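Local structure of extracellular solute-binding protein family 1 (Arthrobacter chlorophenolicus, 4R2F) at residues N78-T83 with A393-Q398; A104-E109 with L387-A392; W43-A48 with V96-G101. The protein probably captures sugars such as the beta-1,3-linked disaccharide laminaribiose outside the cell for an ABC-type transporter. One frame throughout, in Å; residues are numbered along the deposited sequence.

Interaction 1: N78-T83 with A393-Q398. With BGC (beta-D-glucopyranose), chain B.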
loop_
_atom_site.group_PDB
_atom_site.type_symbol
_atom_site.label_atom_id
_atom_site.label_comp_id
_atom_site.label_asym_id
_atom_site.label_seq_id
_atom_site.Cartn_x
_atom_site.Cartn_y
_atom_site.Cartn_z
ATOM N N ASN A 78 12.015 -1.353 -5.920
ATOM C CA ASN A 78 13.080 -0.406 -5.550
ATOM C C ASN A 78 13.230 0.651 -6.636
ATOM O O ASN A 78 13.380 0.323 -7.827
ATOM C CB ASN A 78 14.414 -1.094 -5.305
ATOM C CG ASN A 78 15.391 -0.198 -4.542
ATOM O OD1 ASN A 78 15.100 0.287 -3.438
ATOM N ND2 ASN A 78 16.542 0.034 -5.126
ATOM N N ASN A 79 13.128 1.912 -6.232
ATOM C CA ASN A 79 13.317 3.018 -7.158
ATOM C C ASN A 79 12.239 3.077 -8.263
ATOM O O ASN A 79 12.462 3.668 -9.332
ATOM C CB ASN A 79 14.727 2.927 -7.803
ATOM C CG ASN A 79 15.366 4.294 -8.035
ATOM O OD1 ASN A 79 15.022 5.271 -7.380
ATOM N ND2 ASN A 79 16.294 4.360 -8.966
ATOM N N PHE A 80 11.065 2.500 -8.004
ATOM C CA PHE A 80 10.008 2.409 -9.032
ATOM C C PHE A 80 9.590 3.790 -9.561
ATOM O O PHE A 80 9.270 3.944 -10.734
ATOM C CB PHE A 80 8.775 1.672 -8.489
ATOM C CG PHE A 80 7.888 2.524 -7.633
ATOM C CD1 PHE A 80 8.153 2.688 -6.281
ATOM C CD2 PHE A 80 6.779 3.174 -8.174
ATOM C CE1 PHE A 80 7.350 3.494 -5.494
ATOM C CE2 PHE A 80 5.970 3.989 -7.376
ATOM C CZ PHE A 80 6.252 4.145 -6.043
ATOM N N TYR A 81 9.582 4.791 -8.693
ATOM C CA TYR A 81 9.167 6.139 -9.093
ATOM C C TYR A 81 10.051 6.642 -10.226
ATOM O O TYR A 81 9.574 7.150 -11.245
ATOM C CB TYR A 81 9.229 7.079 -7.872
ATOM C CG TYR A 81 8.754 8.528 -8.053
ATOM C CD1 TYR A 81 7.456 8.814 -8.450
ATOM C CD2 TYR A 81 9.603 9.606 -7.760
ATOM C CE1 TYR A 81 7.015 10.123 -8.586
ATOM C CE2 TYR A 81 9.171 10.917 -7.889
ATOM C CZ TYR A 81 7.873 11.167 -8.303
ATOM O OH TYR A 81 7.414 12.457 -8.439
ATOM N N GLN A 82 11.349 6.445 -10.051
ATOM C CA GLN A 82 12.341 6.889 -11.005
ATOM C C GLN A 82 12.288 6.019 -12.251
ATOM O O GLN A 82 12.454 6.525 -13.360
ATOM C CB GLN A 82 13.741 6.849 -10.347
ATOM C CG GLN A 82 14.930 6.941 -11.301
ATOM C CD GLN A 82 15.086 8.305 -11.936
ATOM O OE1 GLN A 82 14.473 9.284 -11.504
ATOM N NE2 GLN A 82 15.923 8.379 -12.970
ATOM N N THR A 83 12.073 4.715 -12.076
ATOM C CA THR A 83 11.977 3.806 -13.222
ATOM C C THR A 83 10.871 4.256 -14.202
ATOM O O THR A 83 11.126 4.468 -15.399
ATOM C CB THR A 83 11.736 2.362 -12.768
ATOM O OG1 THR A 83 12.752 1.975 -11.828
ATOM C CG2 THR A 83 11.726 1.434 -13.945
ATOM N N ALA A 393 4.472 12.420 -5.415
ATOM C CA ALA A 393 5.828 12.856 -4.982
ATOM C C ALA A 393 6.105 12.473 -3.528
ATOM O O ALA A 393 7.190 12.008 -3.174
ATOM C CB ALA A 393 5.987 14.345 -5.172
ATOM N N LEU A 394 5.084 12.610 -2.695
ATOM C CA LEU A 394 5.182 12.150 -1.338
ATOM C C LEU A 394 5.508 10.667 -1.276
ATOM O O LEU A 394 6.467 10.272 -0.638
ATOM C CB LEU A 394 3.903 12.461 -0.580
ATOM C CG LEU A 394 3.689 11.742 0.740
ATOM C CD1 LEU A 394 4.760 12.133 1.733
ATOM C CD2 LEU A 394 2.306 12.061 1.301
ATOM N N ASP A 395 4.718 9.860 -1.965
ATOM C CA ASP A 395 4.806 8.402 -1.880
ATOM C C ASP A 395 6.103 7.826 -2.464
ATOM O O ASP A 395 6.720 6.960 -1.861
ATOM C CB ASP A 395 3.592 7.805 -2.609
ATOM C CG ASP A 395 3.546 6.291 -2.568
ATOM O OD1 ASP A 395 3.689 5.720 -1.473
ATOM O OD2 ASP A 395 3.322 5.675 -3.628
ATOM N N GLY A 396 6.506 8.313 -3.630
ATOM C CA GLY A 396 7.629 7.741 -4.359
ATOM C C GLY A 396 8.976 8.425 -4.168
ATOM O O GLY A 396 9.969 7.935 -4.672
ATOM N N GLY A 397 9.006 9.547 -3.455
ATOM C CA GLY A 397 10.193 10.398 -3.423
ATOM C C GLY A 397 11.137 10.144 -2.256
ATOM O O GLY A 397 10.836 9.415 -1.297
ATOM N N GLN A 398 12.291 10.786 -2.340
ATOM C CA GLN A 398 13.367 10.609 -1.371
ATOM C C GLN A 398 13.038 11.041 0.031
ATOM O O GLN A 398 13.489 10.403 0.969
ATOM C CB GLN A 398 14.633 11.333 -1.858
ATOM C CG GLN A 398 15.249 10.704 -3.097
ATOM C CD GLN A 398 15.592 9.233 -2.899
ATOM O OE1 GLN A 398 15.304 8.411 -3.761
ATOM N NE2 GLN A 398 16.183 8.893 -1.747
HETATM C C2 BGC B . 1.097 0.477 -2.220
HETATM C C3 BGC B . 1.117 1.531 -3.328
HETATM C C4 BGC B . 2.250 2.518 -3.083
HETATM C C5 BGC B . 3.570 1.773 -2.939
HETATM C C6 BGC B . 4.723 2.715 -2.567
HETATM C C1 BGC B . 2.448 -0.215 -2.276
HETATM O O2 BGC B . 0.038 -0.453 -2.416
HETATM O O3 BGC B . -0.130 2.222 -3.382
HETATM O O4 BGC B . 2.376 3.391 -4.198
HETATM O O5 BGC B . 3.459 0.750 -1.944
HETATM O O6 BGC B . 4.528 3.339 -1.279
HETATM O O HOH W 1 10.541 5.204 -5.792
#
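Tyr81 packs against Gly396, their CA atoms 5.2 Å apart. CB of Tyr81 lies 3.4 Å from Gly396 O, and the ring runs on along the helix end, meeting the peptide obliquely. With its CG anti to the backbone N (chi1 -177°), the tyrosine reaches Ala393, one turn earlier, where OH comes within 3.8 Å of Ala393 CA. Glycine suits position 396: a beta carbon there would collide with CG of Tyr81. Replacing Tyr81 by alanine is likely to open a gap beside Gly396 and take away the tyrosine's contact with Ala393.

Water adds a polar link, accepting from Tyr81 N (3.1 Å) and donating to Gly396 O (3.0 Å), and so joins the first turn of helix 80-89 to the last residue of helix 389-396.

This pairing borders the sugar pocket of a family 1 extracellular solute-binding protein. There the carboxylate of Asp395 divides its two oxygens between the 4- and 6-hydroxyls of one glucose: O6 donates to Asp395 OD1 and O4 to Asp395 OD2, both at 2.5 Å. Asp154, Asn311 and His207 bind the sugar as well.

The Phe80 ring stands beside this pair, its plane 55° from that of the carboxylate. Its edge faces Asp395, with CZ 4.1 Å from OD2, while CE1 approaches the glucose C6 obliquely.

Interaction 2: A104-E109 with L387-A392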
loop_
_atom_site.group_PDB
_atom_site.type_symbol
_atom_site.label_atom_id
_atom_site.label_comp_id
_atom_site.label_asym_id
_atom_site.label_seq_id
_atom_site.Cartn_x
_atom_site.Cartn_y
_atom_site.Cartn_z
ATOM N N ALA A 104 -0.598 7.731 -11.336
ATOM C CA ALA A 104 -1.439 8.190 -12.428
ATOM C C ALA A 104 -1.687 9.722 -12.372
ATOM O O ALA A 104 -1.818 10.363 -13.409
ATOM C CB ALA A 104 -2.746 7.438 -12.400
ATOM N N PHE A 105 -1.759 10.310 -11.177
ATOM C CA PHE A 105 -1.972 11.753 -11.079
ATOM C C PHE A 105 -0.738 12.570 -11.533
ATOM O O PHE A 105 -0.896 13.631 -12.100
ATOM C CB PHE A 105 -2.405 12.178 -9.673
ATOM C CG PHE A 105 -3.759 11.654 -9.274
ATOM C CD1 PHE A 105 -4.905 12.343 -9.614
ATOM C CD2 PHE A 105 -3.886 10.436 -8.599
ATOM C CE1 PHE A 105 -6.146 11.843 -9.263
ATOM C CE2 PHE A 105 -5.118 9.942 -8.233
ATOM C CZ PHE A 105 -6.250 10.644 -8.568
ATOM N N GLN A 106 0.465 12.069 -11.255
ATOM C CA GLN A 106 1.693 12.708 -11.691
ATOM C C GLN A 106 1.732 12.676 -13.193
ATOM O O GLN A 106 2.001 13.689 -13.834
ATOM C CB GLN A 106 2.929 11.998 -11.150
ATOM C CG GLN A 106 4.226 12.735 -11.433
ATOM C CD GLN A 106 4.148 14.214 -11.058
ATOM O OE1 GLN A 106 4.518 15.092 -11.843
ATOM N NE2 GLN A 106 3.660 14.493 -9.857
ATOM N N PHE A 107 1.459 11.518 -13.786
ATOM C CA PHE A 107 1.588 11.416 -15.247
ATOM C C PHE A 107 0.469 12.149 -15.957
ATOM O O PHE A 107 0.622 12.619 -17.092
ATOM C CB PHE A 107 1.746 9.949 -15.709
ATOM C CG PHE A 107 3.017 9.322 -15.229
ATOM C CD1 PHE A 107 4.241 9.935 -15.500
ATOM C CD2 PHE A 107 3.013 8.147 -14.481
ATOM C CE1 PHE A 107 5.426 9.395 -15.039
ATOM C CE2 PHE A 107 4.198 7.611 -14.010
ATOM C CZ PHE A 107 5.405 8.232 -14.292
ATOM N N GLU A 108 -0.655 12.312 -15.289
ATOM C CA GLU A 108 -1.710 13.127 -15.874
ATOM C C GLU A 108 -1.303 14.590 -15.939
ATOM O O GLU A 108 -1.533 15.269 -16.937
ATOM C CB GLU A 108 -2.983 13.003 -15.073
ATOM C CG GLU A 108 -4.174 13.618 -15.777
ATOM C CD GLU A 108 -4.709 14.839 -15.082
ATOM O OE1 GLU A 108 -4.226 15.169 -13.985
ATOM O OE2 GLU A 108 -5.659 15.434 -15.618
ATOM N N GLU A 109 -0.695 15.070 -14.866
ATOM C CA GLU A 109 -0.227 16.469 -14.795
ATOM C C GLU A 109 0.795 16.705 -15.902
ATOM O O GLU A 109 0.803 17.741 -16.518
ATOM C CB GLU A 109 0.363 16.734 -13.405
ATOM C CG GLU A 109 0.958 18.107 -13.139
ATOM C CD GLU A 109 1.047 18.382 -11.642
ATOM O OE1 GLU A 109 2.112 18.142 -11.027
ATOM O OE2 GLU A 109 0.022 18.798 -11.066
ATOM N N LEU A 387 -7.489 13.179 -3.892
ATOM C CA LEU A 387 -6.170 12.733 -4.364
ATOM C C LEU A 387 -5.577 13.740 -5.335
ATOM O O LEU A 387 -6.319 14.506 -5.939
ATOM C CB LEU A 387 -6.323 11.377 -5.066
ATOM C CG LEU A 387 -6.983 10.286 -4.229
ATOM C CD1 LEU A 387 -6.909 8.929 -4.932
ATOM C CD2 LEU A 387 -6.389 10.241 -2.835
ATOM N N SER A 388 -4.251 13.713 -5.519
ATOM C CA SER A 388 -3.550 14.672 -6.398
ATOM C C SER A 388 -2.123 14.231 -6.688
ATOM O O SER A 388 -1.619 13.303 -6.057
ATOM C CB SER A 388 -3.513 16.069 -5.770
ATOM O OG SER A 388 -2.683 16.066 -4.627
ATOM N N ALA A 389 -1.467 14.904 -7.629
ATOM C CA ALA A 389 -0.104 14.557 -8.041
ATOM C C ALA A 389 0.883 14.706 -6.903
ATOM O O ALA A 389 1.865 13.977 -6.834
ATOM C CB ALA A 389 0.333 15.405 -9.218
ATOM N N ASN A 390 0.629 15.641 -5.997
ATOM C CA ASN A 390 1.533 15.783 -4.860
ATOM C C ASN A 390 1.656 14.500 -4.043
ATOM O O ASN A 390 2.676 14.273 -3.408
ATOM C CB ASN A 390 1.100 16.912 -3.953
ATOM C CG ASN A 390 1.577 18.275 -4.446
ATOM O OD1 ASN A 390 2.487 18.407 -5.296
ATOM N ND2 ASN A 390 0.968 19.294 -3.900
ATOM N N LEU A 391 0.621 13.670 -4.050
ATOM C CA LEU A 391 0.681 12.394 -3.341
ATOM C C LEU A 391 1.667 11.467 -4.014
ATOM O O LEU A 391 2.341 10.683 -3.338
ATOM C CB LEU A 391 -0.681 11.749 -3.244
ATOM C CG LEU A 391 -1.697 12.540 -2.439
ATOM C CD1 LEU A 391 -3.018 11.779 -2.400
ATOM C CD2 LEU A 391 -1.198 12.788 -1.037
ATOM N N ALA A 392 1.775 11.580 -5.332
ATOM C CA ALA A 392 2.749 10.814 -6.077
ATOM C C ALA A 392 4.178 11.138 -5.602
ATOM O O ALA A 392 5.000 10.229 -5.406
ATOM C CB ALA A 392 2.611 11.069 -7.560
#
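Phe105 packs its ring against the chain at Leu387 and Ser388, where the segment leading into helix 389-396 meets helix 103-109. The contact thus joins helix 103-109 to the start of helix 389-396 within the solute-binding fold: although 277 residues separate the two segments in sequence, the CA atoms of Gln106 and Ala389 come within 4.5 Å.

The tight part is built around the phenylalanine. Its CG sits beside the backbone N and anti to the carbonyl carbon (chi1 -66°), which turns the ring toward the incoming chain. Ser388 N lies 4.3 Å above the ring plane, over its centre, and the carbonyl carbon of Leu387 covers the same face. At the far end of the ring, CZ touches CB of Leu387 at 3.6 Å, and CE2 meets the CD1 branch of that leucine; the two side chains cross obliquely. Nearer the backbone, Phe105 CB presses on Ala389 N at 3.5 Å. Val147 of strand 145-161 also touches the phenylalanine, while Pro139 and Pro310 touch the leucine, so neighbouring strands and loops also pack against the pair.

Toward solvent the contact thins. Glu109, on the exposed side, stretches its chain past the methyl of Ala389, and its OE1 forms a salt bridge with Lys430 near the C-terminus. The carboxylate thus touches the alanine methyl, OE1 of Glu109 lying 3.7 Å from Ala389 CB, while its charge is met by the lysine. Gln106 belongs to the buried side through its aliphatic base, where CB of Gln106 meets CB of Ala392 at 3.7 Å.

Interaction 3: W43-A48 with V96-G101. With BGC (beta-D-glucopyranose), chain B; BGC (beta-D-glucopyranose), chain C.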
loop_
_atom_site.group_PDB
_atom_site.type_symbol
_atom_site.label_atom_id
_atom_site.label_comp_id
_atom_site.label_asym_id
_atom_site.label_seq_id
_atom_site.Cartn_x
_atom_site.Cartn_y
_atom_site.Cartn_z
ATOM N N TRP A 43 3.026 -3.213 -17.850
ATOM C CA TRP A 43 3.975 -3.306 -16.755
ATOM C C TRP A 43 3.220 -3.488 -15.448
ATOM O O TRP A 43 2.262 -2.763 -15.163
ATOM C CB TRP A 43 4.813 -2.030 -16.670
ATOM C CG TRP A 43 5.843 -1.857 -17.767
ATOM C CD1 TRP A 43 5.983 -2.596 -18.912
ATOM C CD2 TRP A 43 6.862 -0.856 -17.810
ATOM N NE1 TRP A 43 7.035 -2.109 -19.665
ATOM C CE2 TRP A 43 7.593 -1.048 -19.010
ATOM C CE3 TRP A 43 7.238 0.181 -16.945
ATOM C CZ2 TRP A 43 8.671 -0.230 -19.377
ATOM C CZ3 TRP A 43 8.324 0.988 -17.302
ATOM C CH2 TRP A 43 9.023 0.775 -18.517
ATOM N N ASP A 44 3.726 -4.399 -14.624
ATOM C CA ASP A 44 3.086 -4.816 -13.381
ATOM C C ASP A 44 4.137 -4.899 -12.266
ATOM O O ASP A 44 5.321 -5.083 -12.542
ATOM C CB ASP A 44 2.454 -6.197 -13.585
ATOM C CG ASP A 44 1.374 -6.541 -12.528
ATOM O OD1 ASP A 44 0.782 -5.611 -11.932
ATOM O OD2 ASP A 44 1.079 -7.743 -12.345
ATOM N N MET A 45 3.708 -4.785 -11.013
ATOM C CA MET A 45 4.633 -4.764 -9.888
ATOM C C MET A 45 4.655 -6.174 -9.260
ATOM O O MET A 45 3.773 -7.003 -9.534
ATOM C CB MET A 45 4.181 -3.729 -8.844
ATOM C CG MET A 45 3.953 -2.300 -9.359
ATOM S SD MET A 45 5.241 -1.603 -10.406
ATOM C CE MET A 45 6.507 -1.398 -9.191
ATOM N N PRO A 46 5.607 -6.428 -8.360
ATOM C CA PRO A 46 5.543 -7.650 -7.591
ATOM C C PRO A 46 4.607 -7.393 -6.426
ATOM O O PRO A 46 5.032 -6.962 -5.351
ATOM C CB PRO A 46 7.008 -7.875 -7.143
ATOM C CG PRO A 46 7.816 -6.847 -7.883
ATOM C CD PRO A 46 6.856 -5.711 -8.077
ATOM N N TRP A 47 3.322 -7.568 -6.682
ATOM C CA TRP A 47 2.275 -7.319 -5.705
ATOM C C TRP A 47 2.222 -8.254 -4.498
ATOM O O TRP A 47 1.857 -7.848 -3.410
ATOM C CB TRP A 47 0.921 -7.163 -6.387
ATOM C CG TRP A 47 0.835 -5.874 -7.137
ATOM C CD1 TRP A 47 0.886 -5.704 -8.484
ATOM C CD2 TRP A 47 0.720 -4.567 -6.576
ATOM N NE1 TRP A 47 0.800 -4.377 -8.794
ATOM C CE2 TRP A 47 0.691 -3.658 -7.638
ATOM C CE3 TRP A 47 0.628 -4.081 -5.274
ATOM C CZ2 TRP A 47 0.577 -2.294 -7.441
ATOM C CZ3 TRP A 47 0.513 -2.729 -5.082
ATOM C CH2 TRP A 47 0.489 -1.851 -6.157
ATOM N N ALA A 48 2.510 -9.526 -4.709
ATOM C CA ALA A 48 2.469 -10.476 -3.615
ATOM C C ALA A 48 3.638 -11.457 -3.684
ATOM O O ALA A 48 4.782 -11.055 -3.629
ATOM C CB ALA A 48 1.120 -11.177 -3.576
ATOM N N VAL A 96 0.077 0.333 -20.741
ATOM C CA VAL A 96 -0.751 0.141 -19.568
ATOM C C VAL A 96 0.112 -0.325 -18.411
ATOM O O VAL A 96 1.069 -1.085 -18.602
ATOM C CB VAL A 96 -1.791 -0.982 -19.799
ATOM C CG1 VAL A 96 -2.742 -1.101 -18.615
ATOM C CG2 VAL A 96 -2.561 -0.753 -21.088
ATOM N N SER A 97 -0.248 0.086 -17.202
ATOM C CA SER A 97 0.449 -0.387 -16.024
ATOM C C SER A 97 -0.346 -0.316 -14.740
ATOM O O SER A 97 -1.332 0.443 -14.605
ATOM C CB SER A 97 1.776 0.396 -15.828
ATOM O OG SER A 97 1.608 1.593 -15.088
ATOM N N THR A 98 0.102 -1.120 -13.784
ATOM C CA THR A 98 -0.140 -0.852 -12.380
ATOM C C THR A 98 1.078 -0.078 -11.869
ATOM O O THR A 98 1.930 0.356 -12.643
ATOM C CB THR A 98 -0.330 -2.141 -11.573
ATOM O OG1 THR A 98 0.871 -2.945 -11.610
ATOM C CG2 THR A 98 -1.463 -2.918 -12.133
ATOM N N GLY A 99 1.146 0.151 -10.581
ATOM C CA GLY A 99 2.284 0.890 -10.029
ATOM C C GLY A 99 1.863 1.589 -8.773
ATOM O O GLY A 99 1.005 1.099 -8.038
ATOM N N GLY A 100 2.460 2.745 -8.529
ATOM C CA GLY A 100 2.193 3.484 -7.334
ATOM C C GLY A 100 0.734 3.876 -7.228
ATOM O O GLY A 100 0.049 4.061 -8.228
ATOM N N GLY A 101 0.261 3.995 -5.994
ATOM C CA GLY A 101 -1.129 4.363 -5.721
ATOM C C GLY A 101 -1.563 5.680 -6.336
ATOM O O GLY A 101 -2.725 5.824 -6.678
HETATM C C2 BGC B . 1.097 0.477 -2.220
HETATM C C3 BGC B . 1.117 1.531 -3.328
HETATM C C4 BGC B . 2.250 2.518 -3.083
HETATM C C5 BGC B . 3.570 1.773 -2.939
HETATM C C6 BGC B . 4.723 2.715 -2.567
HETATM C C1 BGC B . 2.448 -0.215 -2.276
HETATM O O2 BGC B . 0.038 -0.453 -2.416
HETATM O O3 BGC B . -0.130 2.222 -3.382
HETATM O O4 BGC B . 2.376 3.391 -4.198
HETATM O O5 BGC B . 3.459 0.750 -1.944
HETATM O O6 BGC B . 4.528 3.339 -1.279
HETATM C C2 BGC C . 2.765 -3.627 -1.052
HETATM C C3 BGC C . 3.354 -2.338 -1.646
HETATM C C4 BGC C . 4.797 -2.170 -1.149
HETATM C C5 BGC C . 5.616 -3.458 -1.430
HETATM C C6 BGC C . 7.091 -3.340 -1.028
HETATM C C1 BGC C . 3.708 -4.814 -1.324
HETATM O O1 BGC C . 3.224 -6.004 -0.703
HETATM O O2 BGC C . 1.458 -3.856 -1.606
HETATM O O3 BGC C . 2.470 -1.237 -1.305
HETATM O O4 BGC C . 5.486 -1.073 -1.760
HETATM O O5 BGC C . 4.994 -4.510 -0.744
HETATM O O6 BGC C . 7.191 -2.944 0.342
#
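Parallel strands 40-44 and 96-97 lie side by side in the sheet of the solute-binding fold, and the loops that leave them run on to the sugar. Trp43 and Ser97 form the parallel bridge, their CA atoms 4.6 Å apart and their side chains on the same face. Trp43 N donates to Val96 O at 3.0 Å with an N-H...O angle of 160°, and Thr98 N donates back to Trp43 O. That carbonyl oxygen also receives a CA-H...O contact from Ser97.

Where the strands end, Thr98 takes over. Its OG1 lies between the backbone N and the carbonyl carbon (chi1 63°), turned toward the 43-48 chain, and donates to the anti lone pair of Asp44 OD1 at 2.7 Å. The other carboxylate oxygen, OD2, is held by the hydroxyls of Tyr72 and Tyr52, so both oxygens of this buried acid have partners.

The Trp47 indole sets its edge toward Thr98, with NE1 3.2 Å from OG1; farther along the same ring, CZ2 comes 3.5 Å from Gly99 O. CB of Met45 sits over one face of the indole, toward the rim, while Met45 CG rests on Gly99 CA at 3.7 Å. At its backbone angles Gly99 has no place for a side chain, since a beta carbon would jam against the carbonyl of Thr98.

Beyond it, Gly101 N donates to O4 of a bound glucose (2.8 Å), and a beta carbon at Gly101 would strike O3 of that sugar. Trp47 CZ3 approaches O2 of the same glucose at the ring edge. Ligand-binding loops at the carboxyl ends of parallel strands are characteristic of periplasmic-type binding proteins.

Two of the three contacts meet at one ligand, and the third stands behind them. Interactions 1 and 3 share a glucose, whose O4 is used by both, and their centres lie about 13 Å apart. They also meet directly: Phe80 CE2 packs on Gly100 CA at 3.8 Å, and Phe80 CB on Met45 CE at 3.9 Å. Interaction 2 stands farther back, the side chain of Ala392 being about 8 Å from the sugar. It joins interaction 1 through helix 389-396, with Tyr81 CE1 3.8 Å from Ala392 O. Between interactions 2 and 3 the tie is sequence: strand 96-97 and its glycine loop lead straight into helix 103-109.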